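Local coordinates for protein hydratase ChsH1 (Mycobacterium tuberculosis C, PDB 4WNB) that probably hydrates a steroid enoyl-CoA intermediate of cholesterol side-chain degradation, serving as one type of subunit in a MaoC-like, hot-dog-fold enzyme, at residues Gly57-Tyr62 against Val90-Glu95; Lys74-Arg79 against Ala120-Ser125; Gly81-Ala86 against Asn112-His117. One frame throughout, in Å; residues are numbered along the deposited sequence.

Interaction 1. Residues Gly57-Tyr62 against Val90-Glu95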
ATOM      1  N   GLY B  57     -15.605   3.562  -2.598  1.00 19.84           N
ATOM      2  CA  GLY B  57     -15.129   2.875  -3.785  1.00 20.37           C
ATOM      3  C   GLY B  57     -15.957   1.647  -4.129  1.00 25.55           C
ATOM      4  O   GLY B  57     -16.172   1.344  -5.305  1.00 26.53           O
ATOM      5  N   LEU B  58     -16.409   0.930  -3.104  1.00 21.61           N
ATOM      6  CA  LEU B  58     -17.233  -0.259  -3.332  1.00 24.13           C
ATOM      7  C   LEU B  58     -18.630   0.102  -3.804  1.00 26.72           C
ATOM      8  O   LEU B  58     -19.213  -0.595  -4.636  1.00 27.28           O
ATOM      9  CB  LEU B  58     -17.324  -1.095  -2.066  1.00 24.91           C
ATOM     10  CG  LEU B  58     -16.016  -1.728  -1.594  1.00 27.61           C
ATOM     11  CD1 LEU B  58     -16.248  -2.396  -0.257  1.00 24.12           C
ATOM     12  CD2 LEU B  58     -15.520  -2.732  -2.640  1.00 26.54           C
ATOM     13  N   VAL B  59     -19.169   1.194  -3.270  1.00 24.13           N
ATOM     14  CA  VAL B  59     -20.480   1.644  -3.690  1.00 25.63           C
ATOM     15  C   VAL B  59     -20.409   2.007  -5.160  1.00 31.80           C
ATOM     16  O   VAL B  59     -21.265   1.600  -5.957  1.00 30.67           O
ATOM     17  CB  VAL B  59     -20.967   2.840  -2.853  1.00 25.45           C
ATOM     18  CG1 VAL B  59     -22.186   3.479  -3.499  1.00 27.10           C
ATOM     19  CG2 VAL B  59     -21.295   2.378  -1.451  1.00 27.94           C
ATOM     20  N   GLN B  60     -19.367   2.745  -5.522  1.00 25.37           N
ATOM     21  CA  GLN B  60     -19.106   3.077  -6.921  1.00 26.06           C
ATOM     22  C   GLN B  60     -18.995   1.835  -7.816  1.00 26.88           C
ATOM     23  O   GLN B  60     -19.623   1.754  -8.888  1.00 28.33           O
ATOM     24  CB  GLN B  60     -17.827   3.890  -7.028  1.00 30.95           C
ATOM     25  CG  GLN B  60     -17.443   4.225  -8.451  1.00 32.49           C
ATOM     26  CD  GLN B  60     -16.121   4.946  -8.529  1.00 31.53           C
ATOM     27  OE1 GLN B  60     -16.049   6.161  -8.369  1.00 41.14           O
ATOM     28  NE2 GLN B  60     -15.066   4.199  -8.773  1.00 33.10           N
ATOM     29  N   ARG B  61     -18.191   0.872  -7.369  1.00 26.25           N
ATOM     30  CA  ARG B  61     -18.027  -0.395  -8.085  1.00 32.48           C
ATOM     31  C   ARG B  61     -19.344  -1.156  -8.257  1.00 33.97           C
ATOM     32  O   ARG B  61     -19.651  -1.657  -9.346  1.00 38.03           O
ATOM     33  CB  ARG B  61     -17.022  -1.286  -7.361  1.00 25.94           C
ATOM     34  CG  ARG B  61     -16.862  -2.664  -8.020  1.00 27.37           C
ATOM     35  CD  ARG B  61     -16.072  -3.610  -7.123  1.00 31.24           C
ATOM     36  NE  ARG B  61     -16.441  -5.007  -7.368  1.00 31.01           N
ATOM     37  CZ  ARG B  61     -16.045  -6.024  -6.612  1.00 32.30           C
ATOM     38  NH1 ARG B  61     -15.265  -5.811  -5.560  1.00 28.89           N
ATOM     39  NH2 ARG B  61     -16.424  -7.262  -6.912  1.00 28.68           N
ATOM     40  N   TYR B  62     -20.112  -1.237  -7.176  1.00 31.75           N
ATOM     41  CA  TYR B  62     -21.385  -1.950  -7.162  1.00 41.49           C
ATOM     42  C   TYR B  62     -22.366  -1.409  -8.198  1.00 40.72           C
ATOM     43  O   TYR B  62     -23.048  -2.176  -8.883  1.00 33.77           O
ATOM     44  CB  TYR B  62     -22.011  -1.884  -5.767  1.00 38.49           C
ATOM     45  CG  TYR B  62     -23.325  -2.619  -5.647  1.00 41.73           C
ATOM     46  CD1 TYR B  62     -23.380  -4.005  -5.757  1.00 42.80           C
ATOM     47  CD2 TYR B  62     -24.515  -1.932  -5.415  1.00 44.49           C
ATOM     48  CE1 TYR B  62     -24.580  -4.689  -5.647  1.00 40.96           C
ATOM     49  CE2 TYR B  62     -25.721  -2.607  -5.299  1.00 44.77           C
ATOM     50  CZ  TYR B  62     -25.747  -3.989  -5.419  1.00 45.80           C
ATOM     51  OH  TYR B  62     -26.943  -4.668  -5.307  1.00 47.30           O
ATOM     52  N   VAL B  90     -20.097  -8.213   4.100  1.00 30.42           N
ATOM     53  CA  VAL B  90     -21.112  -7.234   3.748  1.00 31.72           C
ATOM     54  C   VAL B  90     -21.824  -7.628   2.461  1.00 36.10           C
ATOM     55  O   VAL B  90     -21.205  -7.950   1.449  1.00 37.19           O
ATOM     56  CB  VAL B  90     -20.524  -5.822   3.623  1.00 29.47           C
ATOM     57  CG1 VAL B  90     -21.451  -4.911   2.804  1.00 30.60           C
ATOM     58  CG2 VAL B  90     -20.316  -5.251   4.998  1.00 29.46           C
ATOM     59  N   THR B  91     -23.146  -7.622   2.522  1.00 36.64           N
ATOM     60  CA  THR B  91     -23.958  -7.861   1.347  1.00 41.07           C
ATOM     61  C   THR B  91     -24.503  -6.541   0.815  1.00 41.97           C
ATOM     62  O   THR B  91     -25.196  -5.819   1.532  1.00 41.09           O
ATOM     63  CB  THR B  91     -25.126  -8.815   1.662  1.00 45.10           C
ATOM     64  OG1 THR B  91     -24.612 -10.018   2.248  1.00 44.18           O
ATOM     65  CG2 THR B  91     -25.891  -9.148   0.404  1.00 42.17           C
ATOM     66  N   PHE B  92     -24.178  -6.209  -0.430  1.00 37.14           N
ATOM     67  CA  PHE B  92     -24.755  -5.016  -1.040  1.00 39.60           C
ATOM     68  C   PHE B  92     -26.038  -5.377  -1.766  1.00 40.30           C
ATOM     69  O   PHE B  92     -26.057  -6.300  -2.574  1.00 43.40           O
ATOM     70  CB  PHE B  92     -23.778  -4.355  -2.011  1.00 35.24           C
ATOM     71  CG  PHE B  92     -22.640  -3.648  -1.335  1.00 36.63           C
ATOM     72  CD1 PHE B  92     -21.443  -4.302  -1.102  1.00 36.54           C
ATOM     73  CD2 PHE B  92     -22.768  -2.327  -0.929  1.00 35.37           C
ATOM     74  CE1 PHE B  92     -20.384  -3.655  -0.474  1.00 32.56           C
ATOM     75  CE2 PHE B  92     -21.712  -1.667  -0.293  1.00 36.96           C
ATOM     76  CZ  PHE B  92     -20.518  -2.335  -0.067  1.00 36.04           C
ATOM     77  N   SER B  93     -27.104  -4.646  -1.462  1.00 42.81           N
ATOM     78  CA  SER B  93     -28.349  -4.748  -2.206  1.00 52.02           C
ATOM     79  C   SER B  93     -28.666  -3.375  -2.775  1.00 52.22           C
ATOM     80  O   SER B  93     -28.318  -2.354  -2.180  1.00 51.67           O
ATOM     81  CB  SER B  93     -29.485  -5.256  -1.319  1.00 52.70           C
ATOM     82  OG  SER B  93     -29.646  -4.434  -0.175  1.00 57.57           O
ATOM     83  N   GLY B  94     -29.307  -3.353  -3.936  1.00 50.28           N
ATOM     84  CA  GLY B  94     -29.586  -2.107  -4.621  1.00 48.44           C
ATOM     85  C   GLY B  94     -31.029  -2.014  -5.075  1.00 57.24           C
ATOM     86  O   GLY B  94     -31.701  -3.027  -5.291  1.00 54.26           O
ATOM     87  N   GLU B  95     -31.499  -0.780  -5.212  1.00 57.29           N
ATOM     88  CA  GLU B  95     -32.840  -0.504  -5.708  1.00 59.66           C
ATOM     89  C   GLU B  95     -32.829   0.862  -6.380  1.00 56.12           C
ATOM     90  O   GLU B  95     -32.332   1.841  -5.811  1.00 49.22           O
ATOM     91  CB  GLU B  95     -33.864  -0.543  -4.568  1.00 65.98           C
ATOM     92  CG  GLU B  95     -35.299  -0.231  -4.977  1.00 72.37           C
ATOM     93  CD  GLU B  95     -36.144   0.232  -3.799  1.00 77.58           C
ATOM     94  OE1 GLU B  95     -35.621   0.232  -2.661  1.00 77.95           O
ATOM     95  OE2 GLU B  95     -37.322   0.603  -4.011  1.00 81.70           O
TER

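Interaction 2. Residues Lys74-Arg79 against Ala120-Ser125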
ATOM      1  N   LYS B  74     -22.071  10.777 -10.894  1.00 32.29           N
ATOM      2  CA  LYS B  74     -22.200  12.203 -10.600  1.00 31.03           C
ATOM      3  C   LYS B  74     -21.986  12.526  -9.118  1.00 31.97           C
ATOM      4  O   LYS B  74     -21.367  13.540  -8.773  1.00 30.85           O
ATOM      5  CB  LYS B  74     -23.577  12.713 -11.041  1.00 37.44           C
ATOM      6  CG  LYS B  74     -23.873  12.493 -12.516  1.00 34.58           C
ATOM      7  CD  LYS B  74     -22.802  13.123 -13.396  1.00 36.05           C
ATOM      8  CE  LYS B  74     -23.241  13.135 -14.858  1.00 42.22           C
ATOM      9  NZ  LYS B  74     -22.268  13.830 -15.754  1.00 44.78           N
ATOM     10  N   SER B  75     -22.495  11.657  -8.250  1.00 31.49           N
ATOM     11  CA  SER B  75     -22.392  11.866  -6.818  1.00 31.75           C
ATOM     12  C   SER B  75     -22.567  10.558  -6.058  1.00 28.70           C
ATOM     13  O   SER B  75     -23.317   9.673  -6.481  1.00 31.74           O
ATOM     14  CB  SER B  75     -23.430  12.889  -6.352  1.00 34.08           C
ATOM     15  OG  SER B  75     -24.696  12.279  -6.171  1.00 37.28           O
ATOM     16  N   ILE B  76     -21.857  10.445  -4.939  1.00 25.80           N
ATOM     17  CA  ILE B  76     -22.014   9.334  -4.006  1.00 25.22           C
ATOM     18  C   ILE B  76     -22.188   9.875  -2.590  1.00 25.00           C
ATOM     19  O   ILE B  76     -21.297  10.533  -2.051  1.00 24.91           O
ATOM     20  CB  ILE B  76     -20.811   8.371  -4.042  1.00 27.49           C
ATOM     21  CG1 ILE B  76     -20.658   7.754  -5.443  1.00 25.48           C
ATOM     22  CG2 ILE B  76     -20.956   7.290  -2.973  1.00 29.23           C
ATOM     23  CD1 ILE B  76     -19.447   6.808  -5.567  1.00 23.66           C
ATOM     24  N   GLY B  77     -23.351   9.609  -2.003  1.00 28.18           N
ATOM     25  CA  GLY B  77     -23.656  10.066  -0.660  1.00 33.03           C
ATOM     26  C   GLY B  77     -23.763   8.907   0.309  1.00 34.77           C
ATOM     27  O   GLY B  77     -24.540   7.977   0.096  1.00 40.06           O
ATOM     28  N   LEU B  78     -22.981   8.964   1.379  1.00 24.99           N
ATOM     29  CA  LEU B  78     -22.930   7.885   2.354  1.00 24.82           C
ATOM     30  C   LEU B  78     -23.496   8.316   3.690  1.00 31.52           C
ATOM     31  O   LEU B  78     -23.143   9.383   4.202  1.00 29.03           O
ATOM     32  CB  LEU B  78     -21.497   7.404   2.567  1.00 31.65           C
ATOM     33  CG  LEU B  78     -20.685   6.885   1.384  1.00 28.17           C
ATOM     34  CD1 LEU B  78     -19.391   6.309   1.922  1.00 26.47           C
ATOM     35  CD2 LEU B  78     -21.475   5.845   0.588  1.00 34.36           C
ATOM     36  N   ARG B  79     -24.379   7.492   4.248  1.00 30.21           N
ATOM     37  CA  ARG B  79     -24.714   7.593   5.662  1.00 31.74           C
ATOM     38  C   ARG B  79     -24.072   6.409   6.357  1.00 27.03           C
ATOM     39  O   ARG B  79     -24.363   5.261   6.024  1.00 30.67           O
ATOM     40  CB  ARG B  79     -26.227   7.609   5.903  1.00 36.65           C
ATOM     41  CG  ARG B  79     -26.571   7.786   7.379  1.00 44.24           C
ATOM     42  CD  ARG B  79     -28.027   8.184   7.603  1.00 50.91           C
ATOM     43  NE  ARG B  79     -28.944   7.047   7.539  1.00 56.56           N
ATOM     44  CZ  ARG B  79     -29.675   6.727   6.472  1.00 59.71           C
ATOM     45  NH1 ARG B  79     -29.597   7.453   5.364  1.00 59.23           N
ATOM     46  NH2 ARG B  79     -30.485   5.679   6.511  1.00 60.89           N
ATOM     47  N   ALA B 120     -26.311   4.267   0.968  1.00 33.60           N
ATOM     48  CA  ALA B 120     -25.761   5.151  -0.048  1.00 35.87           C
ATOM     49  C   ALA B 120     -26.780   5.613  -1.086  1.00 38.28           C
ATOM     50  O   ALA B 120     -27.674   4.866  -1.496  1.00 39.56           O
ATOM     51  CB  ALA B 120     -24.586   4.470  -0.741  1.00 34.94           C
ATOM     52  N   THR B 121     -26.634   6.862  -1.507  1.00 35.40           N
ATOM     53  CA  THR B 121     -27.422   7.387  -2.601  1.00 37.15           C
ATOM     54  C   THR B 121     -26.457   7.738  -3.709  1.00 38.05           C
ATOM     55  O   THR B 121     -25.523   8.522  -3.508  1.00 38.47           O
ATOM     56  CB  THR B 121     -28.251   8.621  -2.189  1.00 38.53           C
ATOM     57  OG1 THR B 121     -29.114   8.272  -1.105  1.00 39.27           O
ATOM     58  CG2 THR B 121     -29.088   9.109  -3.350  1.00 40.54           C
ATOM     59  N   VAL B 122     -26.661   7.127  -4.871  1.00 37.35           N
ATOM     60  CA  VAL B 122     -25.789   7.355  -6.009  1.00 37.04           C
ATOM     61  C   VAL B 122     -26.545   7.990  -7.181  1.00 39.13           C
ATOM     62  O   VAL B 122     -27.615   7.520  -7.563  1.00 40.82           O
ATOM     63  CB  VAL B 122     -25.133   6.039  -6.469  1.00 36.28           C
ATOM     64  CG1 VAL B 122     -24.213   6.288  -7.645  1.00 36.19           C
ATOM     65  CG2 VAL B 122     -24.374   5.423  -5.321  1.00 34.38           C
ATOM     66  N   GLU B 123     -25.977   9.063  -7.731  1.00 39.15           N
ATOM     67  CA  GLU B 123     -26.486   9.699  -8.944  1.00 45.04           C
ATOM     68  C   GLU B 123     -25.530   9.468 -10.118  1.00 47.61           C
ATOM     69  O   GLU B 123     -24.312   9.651  -9.995  1.00 39.42           O
ATOM     70  CB  GLU B 123     -26.690  11.201  -8.725  1.00 42.69           C
ATOM     71  CG  GLU B 123     -27.668  11.543  -7.606  1.00 48.77           C
ATOM     72  CD  GLU B 123     -27.812  13.045  -7.370  1.00 53.68           C
ATOM     73  OE1 GLU B 123     -26.786  13.767  -7.364  1.00 52.30           O
ATOM     74  OE2 GLU B 123     -28.960  13.504  -7.184  1.00 54.30           O
ATOM     75  N   LEU B 124     -26.083   9.059 -11.257  1.00 42.75           N
ATOM     76  CA  LEU B 124     -25.281   8.811 -12.454  1.00 43.04           C
ATOM     77  C   LEU B 124     -26.034   9.107 -13.758  1.00 45.69           C
ATOM     78  O   LEU B 124     -27.257   9.217 -13.761  1.00 47.37           O
ATOM     79  CB  LEU B 124     -24.795   7.357 -12.477  1.00 42.12           C
ATOM     80  CG  LEU B 124     -25.871   6.283 -12.693  1.00 43.54           C
ATOM     81  CD1 LEU B 124     -25.271   5.065 -13.385  1.00 43.52           C
ATOM     82  CD2 LEU B 124     -26.536   5.874 -11.386  1.00 42.83           C
ATOM     83  N   SER B 125     -25.276   9.244 -14.847  1.00 51.83           N
ATOM     84  CA  SER B 125     -25.809   9.241 -16.213  1.00 55.76           C
ATOM     85  C   SER B 125     -25.759   7.833 -16.799  1.00 60.76           C
ATOM     86  O   SER B 125     -25.273   6.898 -16.152  1.00 54.60           O
ATOM     87  CB  SER B 125     -25.018  10.185 -17.116  1.00 52.78           C
ATOM     88  OG  SER B 125     -25.382  11.533 -16.905  1.00 51.10           O
TER
HETATM   89  O   HOH W   1     -25.873  10.979  -3.875  1.00 40.49           O

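Interaction 3. Residues Gly81-Ala86 against Asn112-His117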
ATOM      1  N   GLY B  81     -22.914   3.568   9.015  1.00 26.41           N
ATOM      2  CA  GLY B  81     -23.569   2.728  10.001  1.00 27.02           C
ATOM      3  C   GLY B  81     -22.625   1.897  10.857  1.00 31.59           C
ATOM      4  O   GLY B  81     -21.566   2.374  11.298  1.00 29.14           O
ATOM      5  N   VAL B  82     -22.999   0.640  11.085  1.00 27.54           N
ATOM      6  CA  VAL B  82     -22.233  -0.221  11.976  1.00 26.13           C
ATOM      7  C   VAL B  82     -20.899  -0.558  11.324  1.00 25.02           C
ATOM      8  O   VAL B  82     -20.781  -0.512  10.098  1.00 27.67           O
ATOM      9  CB  VAL B  82     -22.991  -1.522  12.330  1.00 26.58           C
ATOM     10  CG1 VAL B  82     -24.307  -1.189  13.074  1.00 27.88           C
ATOM     11  CG2 VAL B  82     -23.245  -2.350  11.086  1.00 30.62           C
ATOM     12  N   PRO B  83     -19.889  -0.874  12.144  1.00 26.22           N
ATOM     13  CA  PRO B  83     -18.564  -1.197  11.586  1.00 27.16           C
ATOM     14  C   PRO B  83     -18.552  -2.485  10.785  1.00 29.05           C
ATOM     15  O   PRO B  83     -19.337  -3.401  11.063  1.00 26.80           O
ATOM     16  CB  PRO B  83     -17.680  -1.351  12.831  1.00 28.86           C
ATOM     17  CG  PRO B  83     -18.413  -0.593  13.919  1.00 30.09           C
ATOM     18  CD  PRO B  83     -19.862  -0.768  13.610  1.00 31.43           C
ATOM     19  N   TRP B  84     -17.654  -2.533   9.802  1.00 22.54           N
ATOM     20  CA  TRP B  84     -17.380  -3.730   9.017  1.00 22.09           C
ATOM     21  C   TRP B  84     -16.048  -4.284   9.478  1.00 21.90           C
ATOM     22  O   TRP B  84     -14.985  -3.887   8.978  1.00 23.07           O
ATOM     23  CB  TRP B  84     -17.348  -3.417   7.527  1.00 21.56           C
ATOM     24  CG  TRP B  84     -17.101  -4.608   6.635  1.00 21.23           C
ATOM     25  CD1 TRP B  84     -16.914  -5.928   7.012  1.00 21.37           C
ATOM     26  CD2 TRP B  84     -17.038  -4.590   5.212  1.00 20.83           C
ATOM     27  NE1 TRP B  84     -16.727  -6.715   5.893  1.00 21.11           N
ATOM     28  CE2 TRP B  84     -16.806  -5.922   4.780  1.00 20.78           C
ATOM     29  CE3 TRP B  84     -17.156  -3.579   4.255  1.00 21.56           C
ATOM     30  CZ2 TRP B  84     -16.675  -6.247   3.438  1.00 20.52           C
ATOM     31  CZ3 TRP B  84     -17.034  -3.909   2.924  1.00 23.20           C
ATOM     32  CH2 TRP B  84     -16.796  -5.231   2.526  1.00 24.24           C
ATOM     33  N   TYR B  85     -16.123  -5.201  10.438  1.00 23.87           N
ATOM     34  CA  TYR B  85     -14.947  -5.752  11.085  1.00 22.38           C
ATOM     35  C   TYR B  85     -14.387  -6.908  10.290  1.00 23.15           C
ATOM     36  O   TYR B  85     -15.099  -7.504   9.471  1.00 23.07           O
ATOM     37  CB  TYR B  85     -15.291  -6.237  12.493  1.00 23.18           C
ATOM     38  CG  TYR B  85     -15.496  -5.149  13.523  1.00 23.69           C
ATOM     39  CD1 TYR B  85     -14.515  -4.200  13.774  1.00 23.37           C
ATOM     40  CD2 TYR B  85     -16.664  -5.116  14.290  1.00 29.49           C
ATOM     41  CE1 TYR B  85     -14.706  -3.214  14.742  1.00 32.19           C
ATOM     42  CE2 TYR B  85     -16.858  -4.149  15.247  1.00 35.67           C
ATOM     43  CZ  TYR B  85     -15.883  -3.207  15.475  1.00 31.83           C
ATOM     44  OH  TYR B  85     -16.100  -2.253  16.440  1.00 31.05           O
ATOM     45  N   ALA B  86     -13.113  -7.212  10.535  1.00 22.13           N
ATOM     46  CA  ALA B  86     -12.489  -8.397   9.971  1.00 20.86           C
ATOM     47  C   ALA B  86     -13.400  -9.608  10.134  1.00 22.82           C
ATOM     48  O   ALA B  86     -14.035  -9.797  11.187  1.00 27.11           O
ATOM     49  CB  ALA B  86     -11.143  -8.655  10.618  1.00 20.64           C
ATOM     50  N   ASN B 112     -24.168  -6.207   7.047  1.00 31.43           N
ATOM     51  CA  ASN B 112     -23.394  -7.328   7.569  1.00 39.76           C
ATOM     52  C   ASN B 112     -24.079  -7.896   8.812  1.00 40.62           C
ATOM     53  O   ASN B 112     -25.258  -7.607   9.052  1.00 40.91           O
ATOM     54  CB  ASN B 112     -21.931  -6.920   7.849  1.00 31.47           C
ATOM     55  CG  ASN B 112     -21.790  -5.806   8.891  1.00 34.49           C
ATOM     56  OD1 ASN B 112     -22.604  -5.660   9.798  1.00 38.68           O
ATOM     57  ND2 ASN B 112     -20.726  -5.025   8.760  1.00 27.42           N
ATOM     58  N   THR B 113     -23.361  -8.686   9.604  1.00 41.55           N
ATOM     59  CA  THR B 113     -23.978  -9.336  10.758  1.00 44.31           C
ATOM     60  C   THR B 113     -24.426  -8.323  11.807  1.00 47.51           C
ATOM     61  O   THR B 113     -25.447  -8.521  12.474  1.00 44.84           O
ATOM     62  CB  THR B 113     -23.031 -10.357  11.426  1.00 44.52           C
ATOM     63  OG1 THR B 113     -21.925  -9.671  12.032  1.00 48.66           O
ATOM     64  CG2 THR B 113     -22.526 -11.366  10.410  1.00 37.93           C
ATOM     65  N   LEU B 114     -23.672  -7.236  11.942  1.00 42.10           N
ATOM     66  CA  LEU B 114     -23.989  -6.194  12.915  1.00 42.99           C
ATOM     67  C   LEU B 114     -25.164  -5.310  12.488  1.00 42.93           C
ATOM     68  O   LEU B 114     -25.673  -4.520  13.287  1.00 45.75           O
ATOM     69  CB  LEU B 114     -22.755  -5.325  13.169  1.00 40.09           C
ATOM     70  CG  LEU B 114     -21.634  -5.922  14.015  1.00 39.28           C
ATOM     71  CD1 LEU B 114     -20.473  -4.939  14.146  1.00 37.95           C
ATOM     72  CD2 LEU B 114     -22.166  -6.327  15.383  1.00 43.16           C
ATOM     73  N   GLY B 115     -25.589  -5.440  11.233  1.00 46.15           N
ATOM     74  CA  GLY B 115     -26.705  -4.665  10.711  1.00 47.20           C
ATOM     75  C   GLY B 115     -26.381  -3.875   9.447  1.00 44.15           C
ATOM     76  O   GLY B 115     -25.677  -4.366   8.560  1.00 43.25           O
ATOM     77  N   ASP B 116     -26.903  -2.651   9.359  1.00 39.09           N
ATOM     78  CA  ASP B 116     -26.655  -1.793   8.201  1.00 35.61           C
ATOM     79  C   ASP B 116     -25.315  -1.071   8.322  1.00 31.92           C
ATOM     80  O   ASP B 116     -25.151  -0.175   9.150  1.00 31.85           O
ATOM     81  CB  ASP B 116     -27.775  -0.768   8.028  1.00 42.99           C
ATOM     82  CG  ASP B 116     -29.093  -1.394   7.610  1.00 47.85           C
ATOM     83  OD1 ASP B 116     -29.132  -2.608   7.315  1.00 51.00           O
ATOM     84  OD2 ASP B 116     -30.092  -0.656   7.562  1.00 49.45           O
ATOM     85  N   HIS B 117     -24.355  -1.474   7.497  1.00 32.92           N
ATOM     86  CA  HIS B 117     -23.001  -0.935   7.574  1.00 28.91           C
ATOM     87  C   HIS B 117     -22.897   0.421   6.889  1.00 28.64           C
ATOM     88  O   HIS B 117     -22.165   1.307   7.339  1.00 27.91           O
ATOM     89  CB  HIS B 117     -22.007  -1.917   6.946  1.00 27.83           C
ATOM     90  CG  HIS B 117     -20.697  -1.297   6.580  1.00 26.39           C
ATOM     91  ND1 HIS B 117     -19.844  -0.753   7.516  1.00 25.65           N
ATOM     92  CD2 HIS B 117     -20.098  -1.125   5.379  1.00 25.77           C
ATOM     93  CE1 HIS B 117     -18.771  -0.275   6.905  1.00 25.98           C
ATOM     94  NE2 HIS B 117     -18.899  -0.496   5.610  1.00 26.96           N
TER

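Interaction 1. Residues Gly57-Tyr62 against Val90-Glu95
Tyr-62 and Phe-92 have the nearest CA atoms across the contact, 7.6 Å apart, where the helical segment 57-62 crosses the strand segment 90-95 at -50° with the two short axes 10.2 Å apart. Side chains fill most of this gap, chiefly the two aromatic ones. Tyr-62 has CG anti to the backbone N (chi1 -179°), which carries its ring out from the helix and across the strand. There the CB of Phe-92 sits over the centre of the tyrosine face, 3.8 Å from Tyr-62's ring centroid: a CH-pi contact made by the methylene. The two rings themselves slide past one another with planes at 31° and centroids 5.7 Å apart, an oblique pair rather than a stack. This is the central helix of the hot-dog fold, 52-67, lying against the antiparallel sheet that wraps it. Toward the N-terminal side of the segment, Leu-58 places its CB 4.0 Å from CZ of Phe-92, and Val-59 brings CG2 within 4.2 Å of CE2 on the same ring. At the other end of the tyrosine, Gly-94 lets the strand run close: its CA lies at the ring edge, in plane. Tyr-62 OH stands 3.0 Å from Gly-94 N, but the angle is too poor for a hydrogen bond; the phenol is hydrogen-bonded instead to Pro-9 O.

Interaction 2. Residues Lys74-Arg79 against Ala120-Ser125
Ser-75 and Glu-123 face each other as a hydrogen-bonded pair in an antiparallel ladder whose short axes lie 4.7 Å apart and run at 174°. At the Lys-74 end the ladder is irregular: Glu-123 O accepts two amides, Lys-74 N at 2.7 Å and Ser-75 N at 3.2 Å, both reaching it from the same face of its carbonyl plane. Lys-74 and Ser-75 thus both face Glu-123, a classic beta bulge. Beyond it the ladder is regular: Glu-123 N returns a bond to Ser-75 O, and Gly-77 exchanges a reciprocal pair of bonds with Thr-121. The tightly packed face of the sheet is the apolar one, where Ile-76, Leu-78, Ala-120 and Val-122 are buried toward helix 52-67. Leu-78 CD2 packs 3.7 Å from Ala-120 CB, whereas Ile-76 CG1 and Val-122 CG2 are farther apart at 4.4 Å, with Val-59 of the helix resting on both Ala-120 and Val-122.

The other face, with Ser-75, Thr-121 and Glu-123, is polar and more open. Glu-123 holds CG beside its backbone N (chi1 -59°) and extends beyond it, bringing OE1 to 2.8 Å from Ser-75 OG; the hydroxyl donates to the anti side of the carboxylate, 35° out of its plane. A water in turn donates to Ser-75 OG from 2.9 Å. Lys-74 bends at chi2 and lies alongside the neighbouring strand, its CE 3.4 Å from Ser-125 OG. Strand 72-80 also pairs through Ser-75 to Arg-79 with a strand of another protein chain, continuing the sheet across the interface. Donating to Glu-123 and accepting from water, the serine hydroxyl is probably held in one orientation, and its bond should help to stabilise the negative charge on the carboxylate beside the bulge.

Interaction 3. Residues Gly81-Ala86 against Asn112-His117
Val-82 and His-117 are joined by the straightest of the hydrogen bonds here: His-117 ND1 donates to Val-82 O at 2.8 Å, with 163° at the hydrogen. The carbonyl is met nearly along the C=O axis and lies close to the imidazole plane. Two backbone bonds continue the pairing just past the end of strand 72-80. Val-82 N reaches Asp-116 O at 3.0 Å, while Gly-81 N meets His-117 O from above the carbonyl plane, a more bent bond. The fourth bond is from an amide side chain: Asn-112 ND2 donates to Pro-83 O at 3.1 Å, tilted from both planes. Its OD1 turns back to take weak bonds from the backbone N atoms of Leu-114 and Gly-115.

Asn-112 to Gly-115 form a type I turn, closing the hairpin between strands 103-112 and 115-125 of the hot-dog sheet; the loop segment 81-86 lies against this hairpin end. Gly-81, the first residue of that segment, touches the bound steroid-CoA ligand.

The aromatic contacts centre on His-117. Trp-84 puts CB over one face of the imidazole, 3.7 Å from the ring centroid, and with CG anti to its backbone N (chi1 -179°) the indole then leads away from the hairpin into the interior, toward Leu-58 and Val-90, with an edge turned to the histidine face and planes at 72°. NE2 of His-117 is hydrogen-bonded to Asp-55 OD1 on helix 52-67, and NE1 of Trp-84 to Asp-88 O farther along the same loop.

Apolar packing gathers round Leu-114 at the exposed turn. Its CB lies 3.7 Å from Val-82 CG2, and its CD1 comes within 3.8 Å of Tyr-85 CD2, approaching that ring obliquely.

Overall arrangement
All three contacts reach the same antiparallel sheet, but at different depths. The centre of interaction 1, buried and without a hydrogen bond across it, is about 5 Å from the centre of the chain; the centres of interaction 2, partly buried, and interaction 3, a surface contact, are about 11 Å from it, and hydrogen bonds largely hold both. These two share strand 115-125, interaction 2 with the neighbouring strand 72-80, interaction 3 with the loop that follows strand 72-80. Interaction 1 connects to both: Val-59 CG1 packs 3.4 Å from Val-122 CG2, and Leu-58 CD1 is 3.6 Å from Trp-84 CZ3. Interactions 1 and 2 border another subunit; interaction 3 instead borders the ligand through Gly-81.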